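Local coordinates for intracellular protease/amidase (Salmonella enterica subsp. enterica serovar Typhimurium, PDB 4K2H), which is of uncertain biochemical function but binds zinc between its two subunits and belongs to the DJ-1/PfpI family, to which peptidase activity is generally ascribed, at residues N149-K154 with S167-G172; L24-R29 with D161-L166; R94-G99 with K120-V125; E17-V22 with C103-A108. The protein carries 1 engineered substitution. One frame throughout, in Å; residues are numbered along the deposited sequence. Where two conformers were deposited one is given.

How the interactions relate
Interactions 2 and 4 share helix 17-29, and interactions 1 and 2 share helix 159-171; the centres of interactions 1 and 2 are about 9 Å apart, those of 2 and 4 about 11 Å. Interaction 4 takes helix 17-29 to the C-terminal end of strand 101-104, where Gly153 of interaction 1 makes backbone hydrogen bonds to Pro104 and Ala106. Interaction 3 lies farther out, about 12 Å from interaction 1 between centres, joined to it by Asn149 and Asp96. Along the chain, 17-22 and 24-29 come first, 94-99, 103-108 and 120-125 follow, and 149-154, 161-166 and 167-172 come last, so interaction 2 joins early to late segments and interaction 4 early to middle, within one alpha/beta domain.

Interaction 1: N149-K154 with S167-G172; sequences NLISGK and SARLLG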
# COMPACT_ATOMS: atom_id res chain seq x y z
N ASN A 149 15.03 -11.80 16.85
CA ASN A 149 13.69 -11.23 16.80
C ASN A 149 13.63 -9.90 15.97
O ASN A 149 12.64 -9.17 16.02
CB ASN A 149 13.17 -11.03 18.22
CG ASN A 149 14.03 -10.05 19.03
OD1 ASN A 149 15.26 -10.09 18.96
ND2 ASN A 149 13.37 -9.15 19.79
N LEU A 150 14.69 -9.62 15.21
CA LEU A 150 14.76 -8.43 14.36
C LEU A 150 14.58 -8.87 12.92
O LEU A 150 15.41 -9.66 12.41
CB LEU A 150 16.11 -7.76 14.54
CG LEU A 150 16.28 -6.44 13.79
CD1 LEU A 150 15.32 -5.33 14.27
CD2 LEU A 150 17.72 -6.03 13.96
N ILE A 151 13.48 -8.44 12.32
CA ILE A 151 13.18 -8.70 10.92
C ILE A 151 13.09 -7.34 10.21
O ILE A 151 12.18 -6.54 10.47
CB ILE A 151 11.82 -9.45 10.78
CG1 ILE A 151 11.87 -10.77 11.55
CG2 ILE A 151 11.47 -9.71 9.32
CD1 ILE A 151 10.71 -11.70 11.29
N SER A 152 14.04 -7.07 9.33
CA SER A 152 14.11 -5.78 8.63
C SER A 152 13.84 -5.94 7.16
O SER A 152 14.05 -7.00 6.59
CB SER A 152 15.47 -5.10 8.88
OG SER A 152 16.55 -5.97 8.56
N GLY A 153 13.37 -4.87 6.54
CA GLY A 153 12.93 -4.86 5.15
C GLY A 153 13.69 -3.72 4.51
O GLY A 153 13.87 -2.70 5.12
N LYS A 154 14.17 -3.91 3.29
CA LYS A 154 15.06 -2.94 2.69
C LYS A 154 14.37 -1.68 2.20
O LYS A 154 14.90 -0.57 2.35
CB LYS A 154 15.86 -3.58 1.54
CG LYS A 154 16.74 -2.60 0.80
CD LYS A 154 17.78 -3.31 -0.06
CE LYS A 154 18.46 -2.29 -0.97
NZ LYS A 154 19.47 -2.91 -1.86
N SER A 167 4.87 -12.62 8.34
CA SER A 167 3.67 -13.42 8.58
C SER A 167 4.02 -14.88 8.85
O SER A 167 3.46 -15.52 9.75
CB SER A 167 2.74 -13.37 7.38
OG SER A 167 2.23 -12.07 7.16
N ALA A 168 4.92 -15.41 8.04
CA ALA A 168 5.30 -16.80 8.12
C ALA A 168 5.94 -17.05 9.47
O ALA A 168 5.65 -18.04 10.14
CB ALA A 168 6.26 -17.13 7.00
N ARG A 169 6.81 -16.14 9.89
CA ARG A 169 7.39 -16.23 11.22
C ARG A 169 6.33 -16.18 12.35
O ARG A 169 6.38 -16.99 13.29
CB ARG A 169 8.38 -15.10 11.38
CG ARG A 169 9.06 -15.10 12.72
CD ARG A 169 10.14 -16.17 12.84
NE ARG A 169 11.05 -15.64 13.85
CZ ARG A 169 12.14 -14.92 13.60
NH1 ARG A 169 12.85 -14.46 14.61
NH2 ARG A 169 12.54 -14.70 12.35
N LEU A 170 5.38 -15.26 12.26
CA LEU A 170 4.27 -15.21 13.23
C LEU A 170 3.41 -16.47 13.25
O LEU A 170 2.94 -16.90 14.32
CB LEU A 170 3.36 -14.02 12.98
CG LEU A 170 3.92 -12.63 13.33
CD1 LEU A 170 3.09 -11.56 12.66
CD2 LEU A 170 3.97 -12.41 14.83
N LEU A 171 3.17 -17.05 12.07
CA LEU A 171 2.31 -18.22 11.96
C LEU A 171 3.06 -19.53 12.22
O LEU A 171 2.44 -20.54 12.48
CB LEU A 171 1.63 -18.28 10.59
CG LEU A 171 0.58 -17.20 10.29
CD1 LEU A 171 -0.10 -17.47 8.97
CD2 LEU A 171 -0.47 -17.13 11.40
N GLY A 172 4.39 -19.50 12.11
CA GLY A 172 5.24 -20.69 12.26
C GLY A 172 4.96 -21.72 11.19
O GLY A 172 5.02 -22.91 11.45
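Arg169 sets CG anti to its backbone N (chi1 -179°) and then bends at chi2 (76°), which swings its guanidinium off helix 159-171 and over toward Ile151. On the strand side, Ile151 holds CG1 beside its own N (chi1 -58°), so that CD1 projects at the helix. The two side chains cross at a slant: CD1 of Ile151 lies 3.7 Å from NH2 of Arg169 and 4.0 Å from its CG, touching the aliphatic stem as well as the charged end. Farther along the guanidinium, NH1 of Arg169 comes within 4.0 Å of CA of Asn149. No hydrogen bond spans the two segments. Strand 150-153 runs parallel to strand 101-104, with backbone bonds from Asn149 and Ile151 to Ile102, and thereby carries on the central sheet of this DJ-1/PfpI alpha/beta fold, on which helix 159-171 packs. The charge of Arg169 is met outside the segments, NH2 by a salt bridge to Glu146 and NH1 by a hydrogen bond to the Gly148 carbonyl; these ties anchor the guanidinium where Ile151 meets it. Asn149 points its amide away from the helix, with ND2 donating to Lys100 O.

Interaction 2: L24-R29 with D161-L166; sequences LDILRR and DFALTL. With ZN (zinc ion), chain P.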
# COMPACT_ATOMS: atom_id res chain seq x y z
N LEU A 24 0.12 -4.24 6.47
CA LEU A 24 -1.13 -4.41 7.17
C LEU A 24 -2.11 -5.26 6.35
O LEU A 24 -2.79 -6.14 6.88
CB LEU A 24 -1.69 -3.02 7.46
CG LEU A 24 -2.98 -3.04 8.22
CD1 LEU A 24 -2.99 -1.82 9.12
CD2 LEU A 24 -4.15 -3.11 7.24
N ASP A 25 -2.20 -5.00 5.07
CA ASP A 25 -3.08 -5.78 4.20
C ASP A 25 -2.69 -7.28 4.24
O ASP A 25 -3.54 -8.16 4.38
CB ASP A 25 -3.04 -5.20 2.78
CG ASP A 25 -3.56 -6.14 1.74
OD1 ASP A 25 -4.68 -5.89 1.28
OD2 ASP A 25 -2.86 -7.11 1.31
N ILE A 26 -1.41 -7.56 4.10
CA ILE A 26 -0.97 -8.98 4.06
C ILE A 26 -1.34 -9.67 5.38
O ILE A 26 -2.00 -10.72 5.39
CB ILE A 26 0.54 -9.09 3.80
CG1 ILE A 26 0.88 -8.55 2.41
CG2 ILE A 26 1.04 -10.52 3.96
CD1 ILE A 26 0.20 -9.28 1.28
N LEU A 27 -0.95 -9.04 6.49
CA LEU A 27 -1.23 -9.57 7.81
C LEU A 27 -2.72 -9.83 8.00
O LEU A 27 -3.11 -10.90 8.50
CB LEU A 27 -0.70 -8.65 8.91
CG LEU A 27 0.82 -8.45 9.03
CD1 LEU A 27 1.15 -7.29 9.96
CD2 LEU A 27 1.50 -9.70 9.55
N ARG A 28 -3.55 -8.87 7.61
CA ARG A 28 -4.99 -9.00 7.82
C ARG A 28 -5.61 -10.01 6.85
O ARG A 28 -6.63 -10.61 7.19
CB ARG A 28 -5.72 -7.62 7.77
CG ARG A 28 -5.78 -6.93 9.13
CD ARG A 28 -6.38 -5.51 9.11
NE ARG A 28 -6.28 -4.83 10.42
CZ ARG A 28 -6.41 -3.51 10.65
NH1 ARG A 28 -6.66 -2.63 9.67
NH2 ARG A 28 -6.26 -3.06 11.88
N ARG A 29 -5.02 -10.24 5.68
CA ARG A 29 -5.52 -11.31 4.80
C ARG A 29 -5.36 -12.67 5.47
O ARG A 29 -6.19 -13.55 5.29
CB ARG A 29 -4.79 -11.35 3.47
CG ARG A 29 -5.36 -10.43 2.42
CD ARG A 29 -4.40 -10.29 1.27
NE ARG A 29 -4.65 -9.06 0.55
CZ ARG A 29 -5.58 -8.91 -0.37
NH1 ARG A 29 -6.35 -9.92 -0.73
NH2 ARG A 29 -5.74 -7.71 -0.95
N ASP A 161 7.76 -9.19 0.25
CA ASP A 161 8.66 -10.18 0.83
C ASP A 161 8.75 -9.99 2.34
O ASP A 161 8.68 -10.96 3.11
CB ASP A 161 10.05 -10.11 0.18
CG ASP A 161 10.89 -11.34 0.49
OD1 ASP A 161 10.39 -12.22 1.21
OD2 ASP A 161 12.05 -11.42 0.01
N PHE A 162 8.89 -8.73 2.76
CA PHE A 162 8.96 -8.37 4.18
C PHE A 162 7.71 -8.81 4.93
O PHE A 162 7.81 -9.45 6.00
CB PHE A 162 9.19 -6.85 4.30
CG PHE A 162 8.96 -6.29 5.69
CD1 PHE A 162 9.98 -6.30 6.64
CD2 PHE A 162 7.75 -5.70 6.02
CE1 PHE A 162 9.78 -5.76 7.91
CE2 PHE A 162 7.55 -5.15 7.27
CZ PHE A 162 8.56 -5.20 8.23
N ALA A 163 6.55 -8.48 4.38
CA ALA A 163 5.27 -8.81 4.99
C ALA A 163 5.02 -10.33 5.04
O ALA A 163 4.57 -10.86 6.06
CB ALA A 163 4.13 -8.12 4.25
N LEU A 164 5.31 -11.03 3.94
CA LEU A 164 5.09 -12.48 3.91
C LEU A 164 6.05 -13.17 4.89
O LEU A 164 5.63 -14.02 5.66
CB LEU A 164 5.19 -13.03 2.49
CG LEU A 164 4.12 -12.45 1.56
CD1 LEU A 164 4.50 -12.69 0.11
CD2 LEU A 164 2.70 -12.95 1.81
N THR A 165 7.30 -12.73 4.93
CA THR A 165 8.27 -13.30 5.87
C THR A 165 7.88 -13.08 7.32
O THR A 165 7.91 -14.02 8.13
CB THR A 165 9.67 -12.73 5.63
OG1 THR A 165 10.01 -13.02 4.29
CG2 THR A 165 10.71 -13.37 6.53
N LEU A 166 7.51 -11.86 7.64
CA LEU A 166 6.99 -11.57 8.96
C LEU A 166 5.82 -12.50 9.28
O LEU A 166 5.77 -13.08 10.36
CB LEU A 166 6.55 -10.10 9.07
CG LEU A 166 5.75 -9.72 10.31
CD1 LEU A 166 6.50 -10.05 11.59
CD2 LEU A 166 5.41 -8.23 10.28
ZN ZN P . -6.27 -4.70 1.95
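Ile26 and Ala163 form the closest backbone approach here, their CA atoms 6.3 Å apart, and the side chains meet directly: CB of Ile26 is 3.7 Å from CB of Ala163, with Ile26 CG1 at 3.8 Å from that same methyl. The other branch of Ile26, CG2, lies trans to N and reaches CD2 of Leu164 at 3.6 Å; these two side chains meet at about a right angle. One step along, Leu27 CD2 faces Leu166 CD2 at 4.2 Å. All five residues are buried, and the contact is purely apolar. The short segments of helices 17-29 and 159-171 run in broadly the same direction, with a signed crossing angle of -33° and an axial approach of 9.1 Å, as two neighbouring helices on one face of the alpha/beta sandwich; the small methyl of Ala163 sits at the point of nearest approach. Leu164 is backed by Val177 and Ala181 of helix 174-183. Away from helix 159-171, Asp25 binds a zinc ion through OD1 (2.1 Å), together with Glu16, Glu17 and His49 of the second subunit, so helix 17-29 also takes part in the dimer interface. Arg29 NE donates to Asp25 OD2 at 2.8 Å in a nearly straight bond (169°), lying in the guanidinium plane; with a weak bond from Arg29 NH2 to OD1, this second-shell salt bridge constrains the carboxylate that holds the metal.

Interaction 3: R94-G99 with K120-V125; sequences RHDAAG and KGRRYV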
# COMPACT_ATOMS: atom_id res chain seq x y z
N ARG A 94 10.90 -2.44 25.34
CA ARG A 94 10.21 -3.42 26.12
C ARG A 94 9.90 -4.68 25.31
O ARG A 94 10.12 -5.80 25.78
CB ARG A 94 8.93 -2.79 26.67
CG ARG A 94 8.06 -3.72 27.49
CD ARG A 94 6.96 -2.94 28.21
NE ARG A 94 6.11 -2.16 27.29
CZ ARG A 94 5.07 -2.64 26.62
NH1 ARG A 94 4.37 -1.83 25.83
NH2 ARG A 94 4.72 -3.92 26.72
N HIS A 95 9.37 -4.50 24.11
CA HIS A 95 9.07 -5.61 23.24
C HIS A 95 10.35 -6.35 22.86
O HIS A 95 10.37 -7.58 22.79
CB HIS A 95 8.32 -5.17 21.97
CG HIS A 95 6.87 -4.88 22.19
ND1 HIS A 95 6.44 -3.74 22.80
CD2 HIS A 95 5.76 -5.61 21.93
CE1 HIS A 95 5.12 -3.74 22.90
NE2 HIS A 95 4.69 -4.88 22.38
N ASP A 96 11.41 -5.60 22.61
CA ASP A 96 12.65 -6.21 22.22
C ASP A 96 13.14 -7.11 23.36
O ASP A 96 13.51 -8.26 23.12
CB ASP A 96 13.69 -5.16 21.86
CG ASP A 96 14.78 -5.70 20.96
OD1 ASP A 96 14.83 -6.93 20.67
OD2 ASP A 96 15.60 -4.87 20.53
N ALA A 97 13.08 -6.62 24.59
CA ALA A 97 13.65 -7.34 25.73
C ALA A 97 12.81 -8.57 26.07
O ALA A 97 13.30 -9.50 26.70
CB ALA A 97 13.76 -6.42 26.94
N ALA A 98 11.54 -8.58 25.65
CA ALA A 98 10.67 -9.74 25.83
C ALA A 98 10.75 -10.72 24.65
O ALA A 98 9.91 -11.58 24.53
CB ALA A 98 9.24 -9.29 26.05
N GLY A 99 11.72 -10.55 23.76
CA GLY A 99 11.87 -11.40 22.58
C GLY A 99 10.81 -11.23 21.49
O GLY A 99 10.73 -12.06 20.59
N LYS A 120 22.00 -3.69 18.77
CA LYS A 120 22.59 -4.75 19.60
C LYS A 120 23.51 -5.63 18.79
O LYS A 120 23.53 -6.84 18.96
CB LYS A 120 21.52 -5.64 20.28
CG LYS A 120 20.82 -4.96 21.44
CD LYS A 120 19.85 -5.88 22.16
CE LYS A 120 18.60 -6.11 21.33
NZ LYS A 120 17.76 -7.22 21.85
N GLY A 121 24.27 -5.00 17.90
CA GLY A 121 25.15 -5.72 16.99
C GLY A 121 24.43 -6.52 15.91
O GLY A 121 25.07 -7.22 15.15
N ARG A 122 23.10 -6.44 15.81
CA ARG A 122 22.41 -7.38 14.93
C ARG A 122 22.54 -7.03 13.46
O ARG A 122 22.82 -5.88 13.10
CB ARG A 122 20.95 -7.53 15.31
CG ARG A 122 20.74 -8.38 16.56
CD ARG A 122 19.30 -8.28 17.03
NE ARG A 122 18.97 -6.89 17.41
CZ ARG A 122 17.88 -6.53 18.07
NH1 ARG A 122 17.00 -7.44 18.47
NH2 ARG A 122 17.68 -5.26 18.38
N ARG A 123 22.37 -8.06 12.63
CA ARG A 123 22.30 -7.88 11.18
C ARG A 123 20.96 -7.26 10.80
O ARG A 123 19.93 -7.63 11.34
CB ARG A 123 22.50 -9.22 10.46
CG ARG A 123 23.93 -9.76 10.58
CD ARG A 123 24.05 -11.13 9.93
NE ARG A 123 23.27 -12.10 10.69
CZ ARG A 123 22.12 -12.66 10.30
NH1 ARG A 123 21.51 -13.52 11.11
NH2 ARG A 123 21.58 -12.37 9.11
N TYR A 124 21.00 -6.31 9.86
CA TYR A 124 19.83 -5.54 9.48
C TYR A 124 20.07 -4.95 8.09
O TYR A 124 21.21 -4.91 7.62
CB TYR A 124 19.58 -4.40 10.50
CG TYR A 124 20.55 -3.26 10.32
CD1 TYR A 124 20.19 -2.16 9.54
CD2 TYR A 124 21.86 -3.32 10.83
CE1 TYR A 124 21.06 -1.13 9.30
CE2 TYR A 124 22.75 -2.28 10.61
CZ TYR A 124 22.34 -1.18 9.84
OH TYR A 124 23.17 -0.10 9.59
N VAL A 125 18.99 -4.51 7.46
CA VAL A 125 19.04 -3.75 6.23
C VAL A 125 18.20 -2.49 6.41
O VAL A 125 17.33 -2.41 7.27
CB VAL A 125 18.53 -4.56 5.02
CG1 VAL A 125 17.03 -4.84 5.10
CG2 VAL A 125 18.87 -3.87 3.71
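A three-membered salt-bridge network, Asp96 with Lys120 and Arg122, ties the C-terminal end of helix 86-97 to the loop leading into strand 123-124 of this DJ-1/PfpI alpha/beta domain. The helix ends in a Schellman motif in which Gly99, at positive phi, is the C-prime residue and its N bonds to Asp96 O, so Asp96 stands in the last turn with its side chain turned to the loop. Arg122 grips the carboxylate end-on with two parallel bonds. NH1 reaches OD1 of Asp96 at 3.1 Å and NH2 reaches OD2 of Asp96 at 3.0 Å; the N-H...O angles are 158° and 155°. Both oxygens use their syn lone pairs, and the carboxylate and guanidinium planes lie only 6° apart, the geometry of a bidentate pair that resists rotation of either group. The hold is reinforced from outside, since NE of Arg122 donates to Leu119 O, while OD1 of Asp96 also receives ND2 of Asn149. Lys120 passes over one face of the guanidinium: its chain bends at chi3, bringing NZ to OD1 of Asp96 at 3.2 Å, a weak hydrogen bond within a salt bridge. The two cations share one anion, and CE of Lys120 lies 3.1 Å above the Arg122 guanidinium plane, offset toward its rim.

Interaction 4: E17-V22 with C103-A108; sequences EAEAIV and CPIASA. Engineered in segment 103-108: Ala106 (natural residue Cys). With ZN (zinc ion), chain O.
Glu19 carries this contact, its carboxylate presented to Ile105 and to the methyl of Ala106. The Glu19 side chain, extended beyond CG, passes Ile105 obliquely, so that OE1 lies 3.6 Å from CG2 of Ile105 while CD of Glu19 is 4.0 Å from CG1 of Ile105. Ile105 points CG1 away from its backbone N (chi1 170°), which turns CG2 toward the stem of Glu19, 4.2 Å from CB of Glu19. The other oxygen, OE2, comes to 3.2 Å from CB of Ala106, an engineered residue that is cysteine in the natural sequence. No hydrogen bond joins the segments; OE1 accepts from Gly74 N, which fixes the carboxylate beside the turn. Glu17 points elsewhere and binds a zinc ion through OE2, with Glu16 and His49 of this chain and Asp25 of the second subunit completing the site. Ala106 has positive phi (64°) at the second position of a type II' turn, Ile105 to Ala108, in which Ala108 N bonds to Ile105 O at 3.2 Å. A sharp turn between strand 101-104 and helix 108-114, with a buried glutamate beside the position of the natural cysteine, is consistent with the nucleophile elbow of the DJ-1 superfamily.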
# COMPACT_ATOMS: atom_id res chain seq x y z
N GLU A 17 3.17 5.39 3.79
CA GLU A 17 1.91 4.69 3.78
C GLU A 17 1.93 3.40 3.00
O GLU A 17 1.26 2.44 3.37
CB GLU A 17 0.77 5.58 3.32
CG GLU A 17 0.75 6.01 1.85
CD GLU A 17 1.94 6.82 1.41
OE1 GLU A 17 2.27 7.79 2.10
OE2 GLU A 17 2.55 6.44 0.36
N ALA A 18 2.68 3.36 1.91
CA ALA A 18 2.69 2.17 1.08
C ALA A 18 3.34 1.00 1.86
O ALA A 18 2.81 -0.12 1.86
CB ALA A 18 3.41 2.46 -0.23
N GLU A 19 4.40 1.30 2.60
CA GLU A 19 5.11 0.28 3.38
C GLU A 19 4.21 -0.30 4.46
O GLU A 19 4.09 -1.52 4.57
CB GLU A 19 6.35 0.88 4.06
CG GLU A 19 7.43 1.32 3.10
CD GLU A 19 8.52 2.13 3.79
OE1 GLU A 19 8.54 2.23 5.03
OE2 GLU A 19 9.32 2.72 3.07
N ALA A 20 3.62 0.60 5.25
CA ALA A 20 2.69 0.26 6.28
C ALA A 20 1.42 -0.41 5.78
O ALA A 20 0.95 -1.40 6.36
CB ALA A 20 2.30 1.51 7.07
N ILE A 21 0.82 0.14 4.73
CA ILE A 21 -0.47 -0.42 4.29
C ILE A 21 -0.34 -1.80 3.64
O ILE A 21 -1.21 -2.65 3.87
CB ILE A 21 -1.25 0.53 3.36
CG1 ILE A 21 -1.83 1.73 4.12
CG2 ILE A 21 -2.38 -0.20 2.66
CD1 ILE A 21 -1.67 1.71 5.63
N VAL A 22 0.71 -2.05 2.84
CA VAL A 22 0.88 -3.38 2.24
C VAL A 22 1.09 -4.39 3.37
O VAL A 22 0.46 -5.45 3.37
CB VAL A 22 1.99 -3.45 1.17
CG1 VAL A 22 2.19 -4.88 0.65
CG2 VAL A 22 1.65 -2.58 -0.02
N CYS A 103 10.26 -5.09 13.68
CA CYS A 103 10.20 -5.20 12.24
C CYS A 103 10.21 -3.84 11.57
O CYS A 103 9.14 -3.33 11.16
CB CYS A 103 8.95 -5.95 11.84
SG CYS A 103 8.66 -7.46 12.76
N PRO A 104 11.41 -3.27 11.44
CA PRO A 104 11.61 -2.05 10.69
C PRO A 104 11.75 -2.25 9.22
O PRO A 104 12.33 -3.26 8.75
CB PRO A 104 12.93 -1.52 11.25
CG PRO A 104 13.70 -2.77 11.53
CD PRO A 104 12.64 -3.66 12.15
N ILE A 105 11.23 -1.28 8.47
CA ILE A 105 11.41 -1.25 7.06
C ILE A 105 12.00 0.07 6.58
O ILE A 105 11.73 1.16 7.14
CB ILE A 105 10.10 -1.60 6.33
CG1 ILE A 105 10.23 -1.33 4.83
CG2 ILE A 105 8.91 -0.83 6.85
CD1 ILE A 105 9.60 -2.42 3.98
N ALA A 106 12.82 -0.04 5.55
CA ALA A 106 13.35 1.13 4.82
C ALA A 106 14.23 1.98 5.74
O ALA A 106 15.17 1.45 6.30
CB ALA A 106 12.22 1.94 4.19
N SER A 107 13.96 3.27 5.93
CA SER A 107 14.83 4.09 6.77
C SER A 107 14.84 3.72 8.27
O SER A 107 15.76 4.11 8.98
CB SER A 107 14.55 5.60 6.59
OG SER A 107 13.35 6.00 7.23
N ALA A 108 13.84 2.97 8.73
CA ALA A 108 13.51 2.86 10.16
C ALA A 108 14.55 2.11 11.00
O ALA A 108 14.74 2.42 12.18
CB ALA A 108 12.15 2.22 10.35
ZN ZN O . 4.25 6.79 -0.04